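Local coordinates for protein FOKI restriction endonuclease (Planomicrobium okeanokoites, PDB 2FOK) that recognises a short asymmetric DNA site and, as a metal-dependent type IIS restriction endonuclease, cuts the DNA a set distance away from it, at residues A57-N60 with I65-Y68; D202-A207 with G213-N218; S458-G463 with E567-F572. One frame throughout, in Å; residues are numbered along the deposited sequence.

From the N terminus the contacts follow one another in series; none nests in or crosses another. Contact 1 closes a four-residue loop in the first recognition subdomain, bringing the end of helix 49-60 against the short strand 66-67. Contact 2 spans five residues, four of them the start of helix 209-218, in the second recognition subdomain, where helices 197-205 and 209-218 pack together beside the cleavage domain. Contact 3, within the cleavage domain, spans 103 intervening residues and joins the loop before strand 463-469 to the late helix 565-569. Contacts 1 and 3 lie on opposite sides of the chain's centre, their centres about 67 Å apart, whereas the centre of contact 2 is about 33 Å from that of contact 3.

Contact 1. Residues A57-N60 with I65-Y68; sequences AIMN and IYTY
I58 meets the edge of the Y66 ring near its plane, its CG2 methyl facing CD1 and CE1. The 3.2 Å between I58 CG2 and Y66 CD1 is shorter than carbons normally allow, so its detail is doubtful. The other branch carries I58 CD1 to 3.8 Å from the carbonyl O of I65, so a beta-branched isoleucine reaches both ring and backbone. One residue on, M59 meets the far end of the same ring: its CG and its CE are each 3.8 Å from Y66 OH. The unbranched thioether can bend at chi3 (51°) to bring CE back to the phenol, and the M59 side chain also packs on H34, V37 and K38 of helix 32-45. F27 packs edge-to-face with the Y66 ring. Q61 bonds to the carbonyls of both I58 and I65, fastening the loop. The order helix 49-60, strand 66-67, helix 68-72, helix 104-116 and the hairpin of strands 120-123 and 128-131, with 66-67 beside 128-131, is consistent with the winged-helix form of the helix-turn-helix class. The contact is thus carbon-to-ring packing without a directional bond between the segments, while the tyrosine's polar OH is tied to the carbonyl of V26.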
loop_
_atom_site.group_PDB
_atom_site.type_symbol
_atom_site.label_atom_id
_atom_site.label_comp_id
_atom_site.label_asym_id
_atom_site.label_seq_id
_atom_site.Cartn_x
_atom_site.Cartn_y
_atom_site.Cartn_z
ATOM N N ALA A 57 -28.809 -20.832 -15.450
ATOM C CA ALA A 57 -28.651 -21.136 -16.862
ATOM C C ALA A 57 -27.181 -21.040 -17.215
ATOM O O ALA A 57 -26.636 -21.931 -17.863
ATOM C CB ALA A 57 -29.460 -20.144 -17.715
ATOM N N ILE A 58 -26.543 -19.954 -16.785
ATOM C CA ILE A 58 -25.132 -19.737 -17.071
ATOM C C ILE A 58 -24.286 -20.847 -16.458
ATOM O O ILE A 58 -23.265 -21.236 -17.023
ATOM C CB ILE A 58 -24.672 -18.344 -16.561
ATOM C CG1 ILE A 58 -24.510 -17.397 -17.751
ATOM C CG2 ILE A 58 -23.352 -18.439 -15.802
ATOM C CD1 ILE A 58 -23.148 -17.473 -18.408
ATOM N N MET A 59 -24.715 -21.364 -15.309
ATOM C CA MET A 59 -23.989 -22.439 -14.647
ATOM C C MET A 59 -24.319 -23.756 -15.315
ATOM O O MET A 59 -23.704 -24.788 -15.032
ATOM C CB MET A 59 -24.369 -22.507 -13.171
ATOM C CG MET A 59 -23.966 -21.262 -12.406
ATOM S SD MET A 59 -23.845 -21.530 -10.651
ATOM C CE MET A 59 -22.802 -22.975 -10.562
ATOM N N ASN A 60 -25.295 -23.711 -16.212
ATOM C CA ASN A 60 -25.724 -24.906 -16.915
ATOM C C ASN A 60 -24.995 -25.212 -18.215
ATOM O O ASN A 60 -25.096 -26.333 -18.708
ATOM C CB ASN A 60 -27.230 -24.853 -17.186
ATOM C CG ASN A 60 -27.869 -26.223 -17.109
ATOM O OD1 ASN A 60 -27.599 -26.989 -16.180
ATOM N ND2 ASN A 60 -28.706 -26.550 -18.091
ATOM N N ILE A 65 -17.967 -20.464 -18.503
ATOM C CA ILE A 65 -17.234 -19.218 -18.538
ATOM C C ILE A 65 -18.183 -18.223 -17.877
ATOM O O ILE A 65 -19.380 -18.216 -18.174
ATOM C CB ILE A 65 -16.895 -18.804 -19.996
ATOM C CG1 ILE A 65 -16.329 -17.375 -20.020
ATOM C CG2 ILE A 65 -18.131 -18.927 -20.883
ATOM C CD1 ILE A 65 -15.247 -17.152 -21.070
ATOM N N TYR A 66 -17.665 -17.422 -16.950
ATOM C CA TYR A 66 -18.489 -16.440 -16.242
ATOM C C TYR A 66 -17.878 -15.051 -16.377
ATOM O O TYR A 66 -16.662 -14.902 -16.324
ATOM C CB TYR A 66 -18.597 -16.786 -14.744
ATOM C CG TYR A 66 -19.073 -18.192 -14.403
ATOM C CD1 TYR A 66 -20.278 -18.694 -14.900
ATOM C CD2 TYR A 66 -18.332 -19.008 -13.553
ATOM C CE1 TYR A 66 -20.732 -19.980 -14.554
ATOM C CE2 TYR A 66 -18.776 -20.292 -13.202
ATOM C CZ TYR A 66 -19.974 -20.767 -13.706
ATOM O OH TYR A 66 -20.399 -22.033 -13.367
ATOM N N THR A 67 -18.720 -14.037 -16.551
ATOM C CA THR A 67 -18.234 -12.664 -16.669
ATOM C C THR A 67 -18.072 -12.110 -15.269
ATOM O O THR A 67 -18.621 -12.652 -14.307
ATOM C CB THR A 67 -19.225 -11.746 -17.417
ATOM O OG1 THR A 67 -20.404 -11.579 -16.627
ATOM C CG2 THR A 67 -19.600 -12.331 -18.766
ATOM N N TYR A 68 -17.326 -11.021 -15.154
ATOM C CA TYR A 68 -17.097 -10.401 -13.858
ATOM C C TYR A 68 -18.414 -10.170 -13.126
ATOM O O TYR A 68 -18.563 -10.557 -11.968
ATOM C CB TYR A 68 -16.372 -9.065 -14.035
ATOM C CG TYR A 68 -15.434 -8.728 -12.900
ATOM C CD1 TYR A 68 -15.924 -8.255 -11.677
ATOM C CD2 TYR A 68 -14.055 -8.874 -13.048
ATOM C CE1 TYR A 68 -15.057 -7.937 -10.625
ATOM C CE2 TYR A 68 -13.180 -8.562 -12.009
ATOM C CZ TYR A 68 -13.688 -8.095 -10.800
ATOM O OH TYR A 68 -12.825 -7.793 -9.777
#

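Contact 2. Residues D202-A207 with G213-N218; sequences DTLANA and GEIRNN
The apolar packing gathers on I215, whose two branches go to different partners. Its CD1, at the end of an extended chain (chi2 -177°), lies 3.7 Å from T203 CG2 and 3.8 Å from A207 CB, so the methyl is met by one residue of helix 197-205 and by one just beyond its end. In T203 a chi1 of -62° puts OG1 beside the backbone N and leaves CG2 anti to it, directed at I215, and the two side chains cross at about a right angle. The shorter branch, I215 CG2, is 4.1 Å from L204 CB. Isoleucine suits this place because its branches of unequal length let CG2 meet L204 while CD1 reaches T203 and A207; A207 offers just a methyl in return. The two helices, 197-205 and 209-218, are consecutive and joined by a three-residue turn, within a recognition subdomain of the helix-turn-helix class. A looser contact sets charge beside alkyl: L204 CD1 lies 4.3 Å from R216 NH1, oblique to the guanidinium, and the R216 side chain also packs on F260 and I261 of strand 258-267. Polar interactions run beyond the segments. Just past the end of helix 197-205, N206 OD1 accepts a bond from K448, and T203 touches H442, both in the cleavage domain, so this helix faces the nuclease that FokI holds against its recognition part.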
loop_
_atom_site.group_PDB
_atom_site.type_symbol
_atom_site.label_atom_id
_atom_site.label_comp_id
_atom_site.label_asym_id
_atom_site.label_seq_id
_atom_site.Cartn_x
_atom_site.Cartn_y
_atom_site.Cartn_z
ATOM N N ASP A 202 5.127 3.886 18.812
ATOM C CA ASP A 202 5.056 5.047 19.698
ATOM C C ASP A 202 3.594 5.368 20.027
ATOM O O ASP A 202 3.255 5.737 21.149
ATOM C CB ASP A 202 5.684 6.252 19.001
ATOM C CG ASP A 202 6.964 6.701 19.652
ATOM O OD1 ASP A 202 6.957 6.927 20.879
ATOM O OD2 ASP A 202 7.978 6.834 18.935
ATOM N N THR A 203 2.737 5.244 19.021
ATOM C CA THR A 203 1.320 5.514 19.179
ATOM C C THR A 203 0.696 4.411 20.014
ATOM O O THR A 203 -0.320 4.615 20.669
ATOM C CB THR A 203 0.616 5.558 17.815
ATOM O OG1 THR A 203 1.165 6.622 17.037
ATOM C CG2 THR A 203 -0.869 5.788 17.981
ATOM N N LEU A 204 1.319 3.239 19.975
ATOM C CA LEU A 204 0.849 2.072 20.712
ATOM C C LEU A 204 1.278 2.133 22.173
ATOM O O LEU A 204 0.518 1.772 23.069
ATOM C CB LEU A 204 1.401 0.795 20.055
ATOM C CG LEU A 204 1.130 -0.556 20.721
ATOM C CD1 LEU A 204 -0.372 -0.754 20.929
ATOM C CD2 LEU A 204 1.695 -1.657 19.848
ATOM N N ALA A 205 2.500 2.597 22.405
ATOM C CA ALA A 205 3.030 2.690 23.756
ATOM C C ALA A 205 2.298 3.714 24.604
ATOM O O ALA A 205 2.094 3.498 25.791
ATOM C CB ALA A 205 4.514 3.028 23.710
ATOM N N ASN A 206 1.906 4.833 24.003
ATOM C CA ASN A 206 1.219 5.877 24.752
ATOM C C ASN A 206 -0.299 5.842 24.614
ATOM O O ASN A 206 -0.981 6.817 24.934
ATOM C CB ASN A 206 1.763 7.246 24.340
ATOM C CG ASN A 206 1.007 7.857 23.178
ATOM O OD1 ASN A 206 1.078 9.066 22.956
ATOM N ND2 ASN A 206 0.281 7.032 22.427
ATOM N N ALA A 207 -0.819 4.714 24.141
ATOM C CA ALA A 207 -2.255 4.541 23.962
ATOM C C ALA A 207 -2.897 3.854 25.167
ATOM O O ALA A 207 -2.216 3.209 25.960
ATOM C CB ALA A 207 -2.525 3.729 22.702
ATOM N N GLY A 213 -5.284 -2.793 21.110
ATOM C CA GLY A 213 -5.599 -3.843 20.162
ATOM C C GLY A 213 -5.918 -3.357 18.756
ATOM O O GLY A 213 -5.426 -3.915 17.774
ATOM N N GLU A 214 -6.746 -2.319 18.653
ATOM C CA GLU A 214 -7.138 -1.767 17.357
ATOM C C GLU A 214 -5.947 -1.154 16.636
ATOM O O GLU A 214 -5.874 -1.197 15.411
ATOM C CB GLU A 214 -8.220 -0.701 17.545
ATOM C CG GLU A 214 -8.496 0.145 16.315
ATOM C CD GLU A 214 -9.514 -0.490 15.380
ATOM O OE1 GLU A 214 -10.090 -1.541 15.738
ATOM O OE2 GLU A 214 -9.742 0.062 14.284
ATOM N N ILE A 215 -5.025 -0.575 17.407
ATOM C CA ILE A 215 -3.824 0.057 16.859
ATOM C C ILE A 215 -2.795 -0.987 16.448
ATOM O O ILE A 215 -2.101 -0.830 15.442
ATOM C CB ILE A 215 -3.158 1.009 17.896
ATOM C CG1 ILE A 215 -4.024 2.254 18.086
ATOM C CG2 ILE A 215 -1.744 1.389 17.442
ATOM C CD1 ILE A 215 -3.431 3.294 19.035
ATOM N N ARG A 216 -2.705 -2.052 17.236
ATOM C CA ARG A 216 -1.756 -3.126 16.977
ATOM C C ARG A 216 -2.108 -3.982 15.767
ATOM O O ARG A 216 -1.232 -4.646 15.199
ATOM C CB ARG A 216 -1.650 -4.033 18.207
ATOM C CG ARG A 216 -0.603 -5.133 18.083
ATOM C CD ARG A 216 -0.257 -5.722 19.437
ATOM N NE ARG A 216 -1.454 -6.005 20.221
ATOM C CZ ARG A 216 -1.658 -5.595 21.469
ATOM N NH1 ARG A 216 -0.747 -4.870 22.106
ATOM N NH2 ARG A 216 -2.784 -5.916 22.083
ATOM N N ASN A 217 -3.376 -3.963 15.369
ATOM C CA ASN A 217 -3.825 -4.783 14.257
ATOM C C ASN A 217 -4.590 -4.091 13.125
ATOM O O ASN A 217 -4.631 -4.623 12.019
ATOM C CB ASN A 217 -4.682 -5.933 14.784
ATOM C CG ASN A 217 -3.980 -6.749 15.856
ATOM O OD1 ASN A 217 -2.928 -7.342 15.609
ATOM N ND2 ASN A 217 -4.557 -6.781 17.057
ATOM N N ASN A 218 -5.200 -2.933 13.377
ATOM C CA ASN A 218 -5.961 -2.247 12.330
ATOM C C ASN A 218 -5.332 -0.965 11.820
ATOM O O ASN A 218 -5.904 -0.301 10.961
ATOM C CB ASN A 218 -7.373 -1.933 12.812
ATOM C CG ASN A 218 -8.401 -2.900 12.271
ATOM O OD1 ASN A 218 -8.766 -2.851 11.092
ATOM N ND2 ASN A 218 -8.877 -3.793 13.135
#

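Contact 3. Residues S458-G463 with E567-F572; sequences SPIDYG and EVRRKF
Y462 OH is gripped by two groups, the carbonyl O of L565 and the hydroxyl of Y438, which fix the far end of the ring beside helix 565-569. V568 crosses that end at about a right angle, its CB 3.7 Å from Y462 OH. The next residue, R569, lays its aliphatic stem over one face of the ring: CG is 3.9 Å from the Y462 ring centroid and 26° off the normal, a CH-pi contact displaced toward the rim at CD1. Setting CG between its backbone N and carbonyl carbon (chi1 61°) turns the Y462 ring to that stem. Further along, the R569 chain bends at chi3, and its guanidinium, tilted 63° from the tyrosine ring, presents a face to I460. There I460 CD1 lies 3.3 Å from R569 NH1, a snug fit of methyl on a flat cation. The charge is answered by salt bridges from NH1 to E566 and from NE to E514. Within the loop, S458 N donates to D461 OD1 at 2.9 Å, from above the carboxylate plane. This loop leads from strand 451-454 into strand 463-469 of the mixed sheet of the PD-(D/E)XK nuclease domain, and the helix comes late in that domain. Arginine sets its stem over tyrosine and its guanidinium face under the isoleucine methyl; the join itself is packing, while the salt bridges to E514 and E566 would hold R569 in the pose that makes it.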
loop_
_atom_site.group_PDB
_atom_site.type_symbol
_atom_site.label_atom_id
_atom_site.label_comp_id
_atom_site.label_asym_id
_atom_site.label_seq_id
_atom_site.Cartn_x
_atom_site.Cartn_y
_atom_site.Cartn_z
ATOM N N SER A 458 21.321 25.419 16.699
ATOM C CA SER A 458 21.121 26.512 15.749
ATOM C C SER A 458 21.345 27.829 16.492
ATOM O O SER A 458 21.359 27.841 17.718
ATOM C CB SER A 458 19.704 26.468 15.192
ATOM O OG SER A 458 19.692 25.938 13.888
ATOM N N PRO A 459 21.518 28.949 15.761
ATOM C CA PRO A 459 21.739 30.253 16.407
ATOM C C PRO A 459 20.576 30.538 17.349
ATOM O O PRO A 459 20.725 31.139 18.415
ATOM C CB PRO A 459 21.783 31.237 15.234
ATOM C CG PRO A 459 22.113 30.409 14.057
ATOM C CD PRO A 459 21.493 29.072 14.292
ATOM N N ILE A 460 19.406 30.102 16.910
ATOM C CA ILE A 460 18.194 30.224 17.684
ATOM C C ILE A 460 17.542 28.856 17.548
ATOM O O ILE A 460 17.189 28.439 16.444
ATOM C CB ILE A 460 17.266 31.309 17.119
ATOM C CG1 ILE A 460 18.049 32.615 16.924
ATOM C CG2 ILE A 460 16.115 31.541 18.079
ATOM C CD1 ILE A 460 17.169 33.861 16.820
ATOM N N ASP A 461 17.448 28.131 18.659
ATOM C CA ASP A 461 16.822 26.821 18.637
ATOM C C ASP A 461 15.326 27.069 18.817
ATOM O O ASP A 461 14.898 27.693 19.793
ATOM C CB ASP A 461 17.381 25.935 19.760
ATOM C CG ASP A 461 18.640 25.194 19.340
ATOM O OD1 ASP A 461 18.819 24.958 18.127
ATOM O OD2 ASP A 461 19.461 24.854 20.215
ATOM N N TYR A 462 14.533 26.603 17.863
ATOM C CA TYR A 462 13.098 26.830 17.920
ATOM C C TYR A 462 12.287 25.551 17.804
ATOM O O TYR A 462 12.807 24.496 17.427
ATOM C CB TYR A 462 12.698 27.798 16.803
ATOM C CG TYR A 462 13.016 27.277 15.411
ATOM C CD1 TYR A 462 14.264 27.512 14.814
ATOM C CD2 TYR A 462 12.069 26.551 14.692
ATOM C CE1 TYR A 462 14.548 27.037 13.535
ATOM C CE2 TYR A 462 12.342 26.070 13.413
ATOM C CZ TYR A 462 13.574 26.315 12.838
ATOM O OH TYR A 462 13.815 25.849 11.565
ATOM N N GLY A 463 11.003 25.663 18.133
ATOM C CA GLY A 463 10.103 24.523 18.055
ATOM C C GLY A 463 9.022 24.767 17.022
ATOM O O GLY A 463 8.735 25.911 16.685
ATOM N N GLU A 567 17.285 29.450 8.244
ATOM C CA GLU A 567 16.706 30.135 7.109
ATOM C C GLU A 567 15.234 29.777 7.011
ATOM O O GLU A 567 14.433 30.566 6.521
ATOM C CB GLU A 567 17.456 29.756 5.846
ATOM C CG GLU A 567 18.880 30.290 5.852
ATOM C CD GLU A 567 19.571 30.143 4.523
ATOM O OE1 GLU A 567 19.703 29.001 4.044
ATOM O OE2 GLU A 567 19.980 31.173 3.957
ATOM N N VAL A 568 14.889 28.585 7.504
ATOM C CA VAL A 568 13.509 28.093 7.520
ATOM C C VAL A 568 12.759 28.917 8.571
ATOM O O VAL A 568 11.651 29.397 8.334
ATOM C CB VAL A 568 13.453 26.591 7.922
ATOM C CG1 VAL A 568 12.013 26.166 8.207
ATOM C CG2 VAL A 568 14.033 25.733 6.814
ATOM N N ARG A 569 13.388 29.069 9.735
ATOM C CA ARG A 569 12.841 29.843 10.846
ATOM C C ARG A 569 12.240 31.132 10.312
ATOM O O ARG A 569 11.084 31.442 10.577
ATOM C CB ARG A 569 13.960 30.177 11.839
ATOM C CG ARG A 569 13.497 30.557 13.239
ATOM C CD ARG A 569 14.562 31.385 13.973
ATOM N NE ARG A 569 14.166 32.790 14.077
ATOM C CZ ARG A 569 14.989 33.825 13.938
ATOM N NH1 ARG A 569 16.275 33.636 13.688
ATOM N NH2 ARG A 569 14.518 35.056 14.029
ATOM N N ARG A 570 13.037 31.874 9.547
ATOM C CA ARG A 570 12.611 33.149 8.979
ATOM C C ARG A 570 11.563 33.028 7.880
ATOM O O ARG A 570 11.094 34.039 7.360
ATOM C CB ARG A 570 13.819 33.918 8.420
ATOM C CG ARG A 570 15.080 33.860 9.268
ATOM C CD ARG A 570 16.198 34.666 8.605
ATOM N NE ARG A 570 17.516 34.039 8.744
ATOM C CZ ARG A 570 18.373 33.825 7.741
ATOM N NH1 ARG A 570 18.066 34.185 6.497
ATOM N NH2 ARG A 570 19.546 33.246 7.984
ATOM N N LYS A 571 11.204 31.804 7.515
ATOM C CA LYS A 571 10.220 31.603 6.458
ATOM C C LYS A 571 8.806 31.792 6.980
ATOM O O LYS A 571 7.897 32.152 6.230
ATOM C CB LYS A 571 10.366 30.209 5.842
ATOM C CG LYS A 571 11.496 30.093 4.846
ATOM C CD LYS A 571 11.512 31.261 3.878
ATOM C CE LYS A 571 12.438 30.974 2.714
ATOM N NZ LYS A 571 11.689 30.913 1.421
ATOM N N PHE A 572 8.627 31.538 8.270
ATOM C CA PHE A 572 7.330 31.709 8.902
ATOM C C PHE A 572 7.025 33.205 8.961
ATOM O O PHE A 572 7.428 33.914 9.880
ATOM C CB PHE A 572 7.362 31.075 10.282
ATOM C CG PHE A 572 7.449 29.570 10.235
ATOM C CD1 PHE A 572 8.686 28.934 10.154
ATOM C CD2 PHE A 572 6.290 28.787 10.240
ATOM C CE1 PHE A 572 8.771 27.532 10.078
ATOM C CE2 PHE A 572 6.360 27.390 10.168
ATOM C CZ PHE A 572 7.603 26.763 10.085
#